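Local coordinates for carboxylic ester hydrolase (Aspergillus niger, PDB 7K4O), which hydrolyses carboxylic ester bonds and, as a fungal tannase of the serine esterase type, probably cleaves the acyl esters of tannins, at residues E8-S13 with T37-N42; I55-V60 with G109-G114; I78-P83 with R167-M172. All coordinates share one frame; numbering follows the deposited sequence.

Contact 1: E8-S13 with T37-N42; sequences ELCTDS and TEVVTN. With NA (sodium ion), chain R; NAG (2-acetamido-2-deoxy-beta-D-glucopyranose), chain F; NAG (2-acetamido-2-deoxy-beta-D-glucopyranose), chain C.
T37, on strand 28-47, reaches D12 at the start of helix 12-18, and its side chain is a small worked example of a cation site, with sodium seated at the junction of the strand and the segment leading into that helix. Its CB lies 3.7 Å from D12 OD1. From there T37 CG2 comes 3.6 Å from T11 O, while OG1 sits between the backbone N and the carbonyl carbon (chi1 58°), on the sodium side. T37 OG1 binds the sodium ion at 2.6 Å, and T37 O binds the same ion, so one residue chelates it. The hydroxyl hydrogen goes to D12 OD1, 2.9 Å from T37 OG1, approaching from above the carboxylate plane. Three waters complete the five ligands in the model and carry the ion's reach to C10 O, to D12 OD1 with T37 N, and to D12 N. Alongside, C10 CB packs on V39 CG2 at 3.5 Å, and C10 SG is disulfide-bonded to C58 of the next strand. The sodium would be expected to polarise the T37 hydroxyl into a stronger donor, and the D12 carboxylate, linked through hydroxyl and water, probably balances part of its charge.

Contact 2: I55-V60 with G109-G114; sequences INYCNV and GGVMYG. With NAG (2-acetamido-2-deoxy-beta-D-glucopyranose), chain C.
V111, the residue that faces strand 50-66, offers its carbonyl to the chain that follows: V111 O accepts G114 N at 2.9 Å. This bond closes a type I turn from V111 to G114 and is also part of the Schellman motif that ends helix 108-111, with G114 at positive phi as the C-prime residue. Beside it, G110 O takes Y113 N. No hydrogen bond joins the two segments; the contact is made by side-chain carbons, with one backbone oxygen, N56 O, against a methyl.

One methyl does most of the touching. V111 CG1, anti to its own nitrogen (chi1 170°), is directed at the strand and meets three consecutive residues: I55 CB at 4.1 Å from V111 CG1, the backbone oxygen N56 O at 3.8 Å from that methyl, and Y57 CB at 4.0 Å from it. The side chains of I55 and V111 run at about a right angle. V111 CG1 also lies 4.1 Å from I55 CD1. I55 sends its other branch to the next residue: I55 CG2 lies 3.9 Å from M112 CB, and the isoleucine thus bridges V111 and M112 at the helix end.

I55 and Y57 direct their side chains to the helix end, and N56 directs its own away; N56 meets V111 through its backbone O, while N56 OD1 accepts N42 N of the neighbouring strand. Among its neighbours, the strand lies between 28-47 and 74-81 in the sheet. W79 of strand 74-81 stacks on Y57 and touches V111, V45 of strand 28-47 touches both I55 and M112, and Y113 leans on helix 481-491.

Contact 3: I78-P83 with R167-M172; sequences IWLPAP and RNVYGM
Y170 points its hydroxyl at P81, toward the close of strand 74-81; its side chain crosses that of P81 at about a right angle and that of L80 at a slant. The residue follows directly on helix 144-169, which G171, at positive phi, closes in a Schellman motif. Y170 CG lies beside the backbone N and anti to the carbonyl carbon (chi1 -68°), which carries the ring from the helix end over to the strand. The hydroxyl is the leading atom. Y170 OH donates to P81 O at 2.7 Å, entering in the carbonyl plane on a lone pair with a C=O...O angle of 123°. P81 O also lies at the ring edge, in its plane. On the way the hydroxyl passes close to carbon: L80 CB is 3.3 Å from Y170 OH, and P81 CD is 3.1 Å from the same oxygen.

Hydrocarbon contacts surround this one polar link. L80 CD2 lies 4.2 Å from Y170 CE2. V169 CG1 rests over one face of the Y170 ring, offset toward its rim, and in turn meets L80 CD1 at 4.3 Å. Further along, P83 CA approaches Y170 CE1 to 4.1 Å. Outside the two segments, F86 stacks on the tyrosine ring and L9 of helix 6-9 touches P83, V169 and Y170.

The chemistry is that of a mainly apolar join with a single directed bond. A proline nitrogen has no hydrogen to give, so P81 presents the hydroxyl with an acceptor but no backbone donor; the phenol hydrogen is committed to P81 O, and the lone-pair geometry ties the position of the ring to that of P81.

From the N terminus, contact 1 comes first: helices 6-9 and 12-18 are brought back to edge strand 28-47, closing a loop of 23 residues before either other contact opens. Contact 2 then starts on strand 50-66 and closes 48 residues later at the end of helix 108-111. Contact 3 opens inside that loop, on strand 74-81, and closes beyond it at the end of helix 144-169, so contacts 2 and 3 cross. The chain is consistent with an alpha/beta-hydrolase fold, whose sheet the antiparallel strands 28-47, 50-66 and 74-81 extend. A disulfide ties contact 1 to contact 2, and L9 packs against both segments of contact 3.

Contact 1: E8-S13 with T37-N42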
loop_
_atom_site.group_PDB
_atom_site.type_symbol
_atom_site.label_atom_id
_atom_site.label_comp_id
_atom_site.label_asym_id
_atom_site.label_seq_id
_atom_site.Cartn_x
_atom_site.Cartn_y
_atom_site.Cartn_z
ATOM N N GLU A 8 -17.851 27.311 17.819
ATOM C CA GLU A 8 -18.244 28.343 16.838
ATOM C C GLU A 8 -18.044 27.845 15.398
ATOM O O GLU A 8 -18.824 28.274 14.532
ATOM C CB GLU A 8 -17.435 29.617 17.070
ATOM C CG GLU A 8 -17.806 30.351 18.367
ATOM C CD GLU A 8 -16.831 31.481 18.709
ATOM O OE1 GLU A 8 -15.831 31.671 17.964
ATOM O OE2 GLU A 8 -17.098 32.205 19.683
ATOM N N LEU A 9 -17.001 27.056 15.192
ATOM C CA LEU A 9 -16.602 26.514 13.852
ATOM C C LEU A 9 -17.621 25.460 13.391
ATOM O O LEU A 9 -18.053 25.455 12.220
ATOM C CB LEU A 9 -15.232 25.872 13.954
ATOM C CG LEU A 9 -14.723 25.178 12.673
ATOM C CD1 LEU A 9 -14.474 26.181 11.642
ATOM C CD2 LEU A 9 -13.450 24.428 12.939
ATOM N N CYS A 10 -18.078 24.631 14.329
ATOM C CA CYS A 10 -18.792 23.393 13.964
ATOM C C CYS A 10 -20.293 23.637 13.887
ATOM O O CYS A 10 -21.055 23.094 14.738
ATOM C CB CYS A 10 -18.411 22.306 14.939
ATOM S SG CYS A 10 -18.780 20.654 14.268
ATOM N N THR A 11 -20.727 24.366 12.881
ATOM C CA THR A 11 -22.142 24.604 12.604
ATOM C C THR A 11 -22.398 24.461 11.117
ATOM O O THR A 11 -21.500 24.735 10.282
ATOM C CB THR A 11 -22.611 25.989 13.069
ATOM O OG1 THR A 11 -22.237 26.975 12.096
ATOM C CG2 THR A 11 -22.069 26.333 14.448
ATOM N N ASP A 12 -23.629 24.132 10.768
ATOM C CA ASP A 12 -23.981 23.975 9.349
ATOM C C ASP A 12 -23.776 25.311 8.639
ATOM O O ASP A 12 -23.307 25.309 7.493
ATOM C CB ASP A 12 -25.420 23.494 9.191
ATOM C CG ASP A 12 -25.677 22.047 9.534
ATOM O OD1 ASP A 12 -24.724 21.311 9.832
ATOM O OD2 ASP A 12 -26.891 21.664 9.496
ATOM N N SER A 13 -24.114 26.432 9.278
ATOM C CA SER A 13 -24.021 27.765 8.652
ATOM C C SER A 13 -22.570 28.085 8.286
ATOM O O SER A 13 -22.344 28.589 7.165
ATOM C CB SER A 13 -24.638 28.799 9.562
ATOM O OG SER A 13 -26.045 28.618 9.537
ATOM N N THR A 37 -22.750 18.604 10.344
ATOM C CA THR A 37 -21.621 18.977 11.233
ATOM C C THR A 37 -21.872 18.339 12.587
ATOM O O THR A 37 -23.034 18.301 13.041
ATOM C CB THR A 37 -21.428 20.496 11.369
ATOM O OG1 THR A 37 -22.645 21.065 11.874
ATOM C CG2 THR A 37 -21.065 21.144 10.047
ATOM N N GLU A 38 -20.832 17.881 13.192
ATOM C CA GLU A 38 -20.890 17.236 14.506
ATOM C C GLU A 38 -19.588 17.451 15.264
ATOM O O GLU A 38 -18.505 17.077 14.794
ATOM C CB GLU A 38 -21.151 15.761 14.296
ATOM C CG GLU A 38 -21.170 15.059 15.579
ATOM C CD GLU A 38 -21.433 13.580 15.447
ATOM O OE1 GLU A 38 -21.239 12.994 14.362
ATOM O OE2 GLU A 38 -21.796 13.050 16.472
ATOM N N VAL A 39 -19.668 18.037 16.456
ATOM C CA VAL A 39 -18.512 18.126 17.372
ATOM C C VAL A 39 -18.159 16.779 17.959
ATOM O O VAL A 39 -19.063 16.092 18.491
ATOM C CB VAL A 39 -18.740 19.155 18.496
ATOM C CG1 VAL A 39 -17.614 19.114 19.490
ATOM C CG2 VAL A 39 -18.932 20.540 17.932
ATOM N N VAL A 40 -16.909 16.409 17.905
ATOM C CA VAL A 40 -16.344 15.208 18.585
ATOM C C VAL A 40 -15.296 15.666 19.572
ATOM O O VAL A 40 -14.339 16.361 19.181
ATOM C CB VAL A 40 -15.740 14.202 17.605
ATOM C CG1 VAL A 40 -15.149 13.006 18.325
ATOM C CG2 VAL A 40 -16.800 13.811 16.586
ATOM N N THR A 41 -15.506 15.336 20.838
ATOM C CA THR A 41 -14.644 15.807 21.932
ATOM C C THR A 41 -13.938 14.641 22.609
ATOM O O THR A 41 -14.586 13.594 22.862
ATOM C CB THR A 41 -15.510 16.570 22.944
ATOM O OG1 THR A 41 -16.179 17.620 22.262
ATOM C CG2 THR A 41 -14.678 17.060 24.104
ATOM N N ASN A 42 -12.656 14.799 22.884
ATOM C CA ASN A 42 -11.828 13.860 23.660
ATOM C C ASN A 42 -11.889 12.456 23.079
ATOM O O ASN A 42 -12.091 11.480 23.840
ATOM C CB ASN A 42 -12.204 13.826 25.142
ATOM C CG ASN A 42 -11.895 15.136 25.825
ATOM O OD1 ASN A 42 -11.362 16.051 25.212
ATOM N ND2 ASN A 42 -12.221 15.235 27.111
HETATM NA NA NA R . -24.652 20.361 13.368
HETATM C C1 NAG F . -12.009 16.451 27.879
HETATM C C2 NAG F . -13.121 16.584 28.958
HETATM C C3 NAG F . -12.845 17.766 29.856
HETATM C C4 NAG F . -11.466 17.632 30.411
HETATM C C5 NAG F . -10.426 17.429 29.275
HETATM C C6 NAG F . -8.992 17.277 29.799
HETATM C C7 NAG F . -15.251 15.709 28.147
HETATM C C8 NAG F . -16.434 16.014 27.331
HETATM N N2 NAG F . -14.426 16.753 28.335
HETATM O O3 NAG F . -13.860 17.751 30.839
HETATM O O4 NAG F . -11.217 18.933 31.005
HETATM O O5 NAG F . -10.764 16.253 28.566
HETATM O O6 NAG F . -8.922 16.083 30.609
HETATM O O7 NAG F . -15.015 14.580 28.569
HETATM C C1 NAG C . -19.650 11.853 10.982
HETATM C C2 NAG C . -19.826 10.586 11.810
HETATM C C3 NAG C . -20.561 9.568 10.932
HETATM C C4 NAG C . -21.808 10.131 10.421
HETATM C C5 NAG C . -21.565 11.457 9.699
HETATM C C6 NAG C . -22.784 12.157 9.204
HETATM C C7 NAG C . -18.104 10.297 13.520
HETATM C C8 NAG C . -16.863 9.637 13.839
HETATM N N2 NAG C . -18.582 10.041 12.253
HETATM O O3 NAG C . -20.763 8.401 11.708
HETATM O O4 NAG C . -22.290 9.237 9.420
HETATM O O5 NAG C . -20.876 12.349 10.575
HETATM O O6 NAG C . -23.817 12.324 10.181
HETATM O O7 NAG C . -18.679 11.059 14.279
HETATM O O HOH W 1 -22.576 20.837 15.027
HETATM O O HOH W 2 -25.530 18.877 11.133
HETATM O O HOH W 3 -25.371 22.880 12.832
#

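Contact 2: I55-V60 with G109-G114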
loop_
_atom_site.group_PDB
_atom_site.type_symbol
_atom_site.label_atom_id
_atom_site.label_comp_id
_atom_site.label_asym_id
_atom_site.label_seq_id
_atom_site.Cartn_x
_atom_site.Cartn_y
_atom_site.Cartn_z
ATOM N N ILE A 55 -8.060 13.597 20.583
ATOM C CA ILE A 55 -8.337 14.699 19.607
ATOM C C ILE A 55 -9.737 15.247 19.766
ATOM O O ILE A 55 -10.660 14.542 20.215
ATOM C CB ILE A 55 -8.066 14.257 18.151
ATOM C CG1 ILE A 55 -8.916 13.066 17.766
ATOM C CG2 ILE A 55 -6.599 13.948 18.001
ATOM C CD1 ILE A 55 -8.769 12.655 16.306
ATOM N N ASN A 56 -9.901 16.509 19.359
ATOM C CA ASN A 56 -11.198 17.185 19.235
ATOM C C ASN A 56 -11.327 17.632 17.775
ATOM O O ASN A 56 -10.303 18.120 17.227
ATOM C CB ASN A 56 -11.269 18.451 20.104
ATOM C CG ASN A 56 -10.909 18.140 21.543
ATOM O OD1 ASN A 56 -11.505 17.288 22.164
ATOM N ND2 ASN A 56 -9.921 18.823 22.079
ATOM N N TYR A 57 -12.513 17.539 17.202
ATOM C CA TYR A 57 -12.720 17.984 15.800
ATOM C C TYR A 57 -14.171 18.174 15.486
ATOM O O TYR A 57 -15.074 17.748 16.231
ATOM C CB TYR A 57 -12.038 16.978 14.851
ATOM C CG TYR A 57 -12.530 15.559 14.952
ATOM C CD1 TYR A 57 -11.964 14.685 15.858
ATOM C CD2 TYR A 57 -13.584 15.112 14.162
ATOM C CE1 TYR A 57 -12.415 13.373 15.981
ATOM C CE2 TYR A 57 -14.035 13.804 14.272
ATOM C CZ TYR A 57 -13.469 12.955 15.190
ATOM O OH TYR A 57 -13.959 11.673 15.277
ATOM N N CYS A 58 -14.397 18.793 14.349
ATOM C CA CYS A 58 -15.683 18.933 13.691
ATOM C C CYS A 58 -15.774 17.883 12.607
ATOM O O CYS A 58 -14.997 17.982 11.625
ATOM C CB CYS A 58 -15.853 20.307 13.099
ATOM S SG CYS A 58 -17.500 20.556 12.429
ATOM N N ASN A 59 -16.696 16.950 12.760
ATOM C CA ASN A 59 -16.950 15.938 11.706
ATOM C C ASN A 59 -17.925 16.534 10.709
ATOM O O ASN A 59 -19.136 16.702 11.034
ATOM C CB ASN A 59 -17.460 14.657 12.347
ATOM C CG ASN A 59 -18.044 13.652 11.374
ATOM O OD1 ASN A 59 -17.645 13.637 10.216
ATOM N ND2 ASN A 59 -19.059 12.882 11.824
ATOM N N VAL A 60 -17.490 16.736 9.460
ATOM C CA VAL A 60 -18.291 17.354 8.379
ATOM C C VAL A 60 -18.570 16.283 7.313
ATOM O O VAL A 60 -17.630 15.595 6.898
ATOM C CB VAL A 60 -17.549 18.525 7.713
ATOM C CG1 VAL A 60 -18.340 19.097 6.561
ATOM C CG2 VAL A 60 -17.251 19.606 8.757
ATOM N N GLY A 109 -4.994 10.748 12.055
ATOM C CA GLY A 109 -3.574 10.981 11.816
ATOM C C GLY A 109 -3.339 12.360 11.219
ATOM O O GLY A 109 -2.169 12.778 11.193
ATOM N N GLY A 110 -4.344 13.004 10.667
ATOM C CA GLY A 110 -4.222 14.402 10.237
ATOM C C GLY A 110 -4.600 15.368 11.336
ATOM O O GLY A 110 -3.871 16.328 11.601
ATOM N N VAL A 111 -5.735 15.134 11.943
ATOM C CA VAL A 111 -6.301 16.073 12.955
ATOM C C VAL A 111 -5.274 16.255 14.078
ATOM O O VAL A 111 -5.087 17.399 14.536
ATOM C CB VAL A 111 -7.630 15.565 13.494
ATOM C CG1 VAL A 111 -8.086 16.377 14.696
ATOM C CG2 VAL A 111 -8.676 15.558 12.404
ATOM N N MET A 112 -4.560 15.209 14.449
ATOM C CA MET A 112 -3.623 15.338 15.597
ATOM C C MET A 112 -2.399 16.185 15.206
ATOM O O MET A 112 -1.692 16.633 16.133
ATOM C CB MET A 112 -3.200 13.992 16.152
ATOM C CG MET A 112 -2.306 13.218 15.230
ATOM S SD MET A 112 -1.702 11.659 15.932
ATOM C CE MET A 112 -3.217 10.782 16.242
ATOM N N TYR A 113 -2.145 16.439 13.917
ATOM C CA TYR A 113 -1.087 17.371 13.444
ATOM C C TYR A 113 -1.706 18.672 12.928
ATOM O O TYR A 113 -1.053 19.403 12.173
ATOM C CB TYR A 113 -0.201 16.662 12.422
ATOM C CG TYR A 113 0.649 15.604 13.036
ATOM C CD1 TYR A 113 1.756 15.905 13.826
ATOM C CD2 TYR A 113 0.280 14.278 12.969
ATOM C CE1 TYR A 113 2.482 14.901 14.456
ATOM C CE2 TYR A 113 0.972 13.283 13.640
ATOM C CZ TYR A 113 2.093 13.584 14.389
ATOM O OH TYR A 113 2.821 12.615 15.034
ATOM N N GLY A 114 -2.922 19.007 13.342
ATOM C CA GLY A 114 -3.587 20.259 12.971
ATOM C C GLY A 114 -3.950 20.359 11.515
ATOM O O GLY A 114 -4.044 21.486 10.978
HETATM C C1 NAG C . -19.650 11.853 10.982
HETATM C C2 NAG C . -19.826 10.586 11.810
HETATM C C3 NAG C . -20.561 9.568 10.932
HETATM C C4 NAG C . -21.808 10.131 10.421
HETATM C C5 NAG C . -21.565 11.457 9.699
HETATM C C6 NAG C . -22.784 12.157 9.204
HETATM C C7 NAG C . -18.104 10.297 13.520
HETATM C C8 NAG C . -16.863 9.637 13.839
HETATM N N2 NAG C . -18.582 10.041 12.253
HETATM O O3 NAG C . -20.763 8.401 11.708
HETATM O O4 NAG C . -22.290 9.237 9.420
HETATM O O5 NAG C . -20.876 12.349 10.575
HETATM O O6 NAG C . -23.817 12.324 10.181
HETATM O O7 NAG C . -18.679 11.059 14.279
#

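Contact 3: I78-P83 with R167-M172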
loop_
_atom_site.group_PDB
_atom_site.type_symbol
_atom_site.label_atom_id
_atom_site.label_comp_id
_atom_site.label_asym_id
_atom_site.label_seq_id
_atom_site.Cartn_x
_atom_site.Cartn_y
_atom_site.Cartn_z
ATOM N N ILE A 78 -14.924 15.134 6.136
ATOM C CA ILE A 78 -13.729 15.943 6.442
ATOM C C ILE A 78 -13.790 16.247 7.941
ATOM O O ILE A 78 -14.835 16.691 8.407
ATOM C CB ILE A 78 -13.727 17.231 5.581
ATOM C CG1 ILE A 78 -13.571 16.878 4.079
ATOM C CG2 ILE A 78 -12.604 18.174 6.008
ATOM C CD1 ILE A 78 -13.753 18.059 3.151
ATOM N N TRP A 79 -12.704 15.985 8.618
ATOM C CA TRP A 79 -12.578 16.349 10.047
ATOM C C TRP A 79 -11.761 17.632 10.138
ATOM O O TRP A 79 -10.603 17.623 9.722
ATOM C CB TRP A 79 -11.959 15.234 10.826
ATOM C CG TRP A 79 -12.763 13.970 10.916
ATOM C CD1 TRP A 79 -13.961 13.672 10.319
ATOM C CD2 TRP A 79 -12.380 12.811 11.658
ATOM N NE1 TRP A 79 -14.336 12.387 10.652
ATOM C CE2 TRP A 79 -13.366 11.819 11.431
ATOM C CE3 TRP A 79 -11.285 12.489 12.448
ATOM C CZ2 TRP A 79 -13.295 10.565 12.030
ATOM C CZ3 TRP A 79 -11.193 11.238 13.024
ATOM C CH2 TRP A 79 -12.189 10.279 12.805
ATOM N N LEU A 80 -12.346 18.638 10.773
ATOM C CA LEU A 80 -11.719 19.979 10.946
ATOM C C LEU A 80 -11.232 20.159 12.372
ATOM O O LEU A 80 -12.011 20.059 13.324
ATOM C CB LEU A 80 -12.755 21.039 10.619
ATOM C CG LEU A 80 -13.355 21.063 9.232
ATOM C CD1 LEU A 80 -14.435 22.114 9.139
ATOM C CD2 LEU A 80 -12.294 21.326 8.169
ATOM N N PRO A 81 -9.935 20.375 12.579
ATOM C CA PRO A 81 -9.455 20.761 13.910
ATOM C C PRO A 81 -10.123 22.030 14.439
ATOM O O PRO A 81 -10.615 22.883 13.721
ATOM C CB PRO A 81 -7.962 21.052 13.712
ATOM C CG PRO A 81 -7.607 20.315 12.398
ATOM C CD PRO A 81 -8.856 20.290 11.561
ATOM N N ALA A 82 -10.116 22.150 15.751
ATOM C CA ALA A 82 -10.487 23.411 16.407
ATOM C C ALA A 82 -9.590 24.507 15.812
ATOM O O ALA A 82 -8.402 24.268 15.560
ATOM C CB ALA A 82 -10.263 23.275 17.885
ATOM N N PRO A 83 -10.123 25.717 15.650
ATOM C CA PRO A 83 -9.310 26.813 15.106
ATOM C C PRO A 83 -7.986 27.055 15.814
ATOM O O PRO A 83 -6.986 27.257 15.119
ATOM C CB PRO A 83 -10.258 28.004 15.232
ATOM C CG PRO A 83 -11.630 27.419 15.099
ATOM C CD PRO A 83 -11.533 26.097 15.832
ATOM N N ARG A 167 -9.292 26.348 3.270
ATOM C CA ARG A 167 -8.866 27.779 3.176
ATOM C C ARG A 167 -9.988 28.720 3.603
ATOM O O ARG A 167 -9.718 29.698 4.366
ATOM C CB ARG A 167 -8.463 28.176 1.764
ATOM C CG ARG A 167 -7.119 27.627 1.357
ATOM C CD ARG A 167 -6.833 28.204 -0.038
ATOM N NE ARG A 167 -5.429 27.954 -0.268
ATOM C CZ ARG A 167 -4.440 28.710 0.204
ATOM N NH1 ARG A 167 -3.191 28.348 -0.028
ATOM N NH2 ARG A 167 -4.711 29.791 0.915
ATOM N N ASN A 168 -11.201 28.449 3.167
ATOM C CA ASN A 168 -12.334 29.360 3.454
ATOM C C ASN A 168 -12.697 29.295 4.937
ATOM O O ASN A 168 -12.906 30.364 5.557
ATOM C CB ASN A 168 -13.530 29.066 2.581
ATOM C CG ASN A 168 -13.305 29.329 1.105
ATOM O OD1 ASN A 168 -12.463 30.159 0.770
ATOM N ND2 ASN A 168 -14.042 28.634 0.235
ATOM N N VAL A 169 -12.781 28.111 5.523
ATOM C CA VAL A 169 -13.395 27.944 6.855
ATOM C C VAL A 169 -12.474 28.505 7.930
ATOM O O VAL A 169 -12.998 29.063 8.911
ATOM C CB VAL A 169 -13.849 26.496 7.084
ATOM C CG1 VAL A 169 -12.710 25.660 7.530
ATOM C CG2 VAL A 169 -15.022 26.458 8.064
ATOM N N TYR A 170 -11.157 28.502 7.719
ATOM C CA TYR A 170 -10.187 29.012 8.709
ATOM C C TYR A 170 -9.788 30.454 8.366
ATOM O O TYR A 170 -8.927 30.989 9.078
ATOM C CB TYR A 170 -8.987 28.106 8.809
ATOM C CG TYR A 170 -9.317 26.752 9.426
ATOM C CD1 TYR A 170 -9.686 26.633 10.766
ATOM C CD2 TYR A 170 -9.286 25.592 8.672
ATOM C CE1 TYR A 170 -9.971 25.407 11.348
ATOM C CE2 TYR A 170 -9.534 24.371 9.241
ATOM C CZ TYR A 170 -9.971 24.271 10.553
ATOM O OH TYR A 170 -10.166 23.033 11.093
ATOM N N GLY A 171 -10.355 31.030 7.326
ATOM C CA GLY A 171 -10.073 32.451 6.967
ATOM C C GLY A 171 -8.660 32.641 6.470
ATOM O O GLY A 171 -8.048 33.725 6.739
ATOM N N MET A 172 -8.118 31.661 5.759
ATOM C CA MET A 172 -6.765 31.801 5.168
ATOM C C MET A 172 -6.815 32.822 4.031
ATOM O O MET A 172 -7.740 32.837 3.207
ATOM C CB MET A 172 -6.245 30.468 4.642
ATOM C CG MET A 172 -6.037 29.451 5.738
ATOM S SD MET A 172 -5.387 27.879 5.182
ATOM C CE MET A 172 -3.747 28.382 4.672
#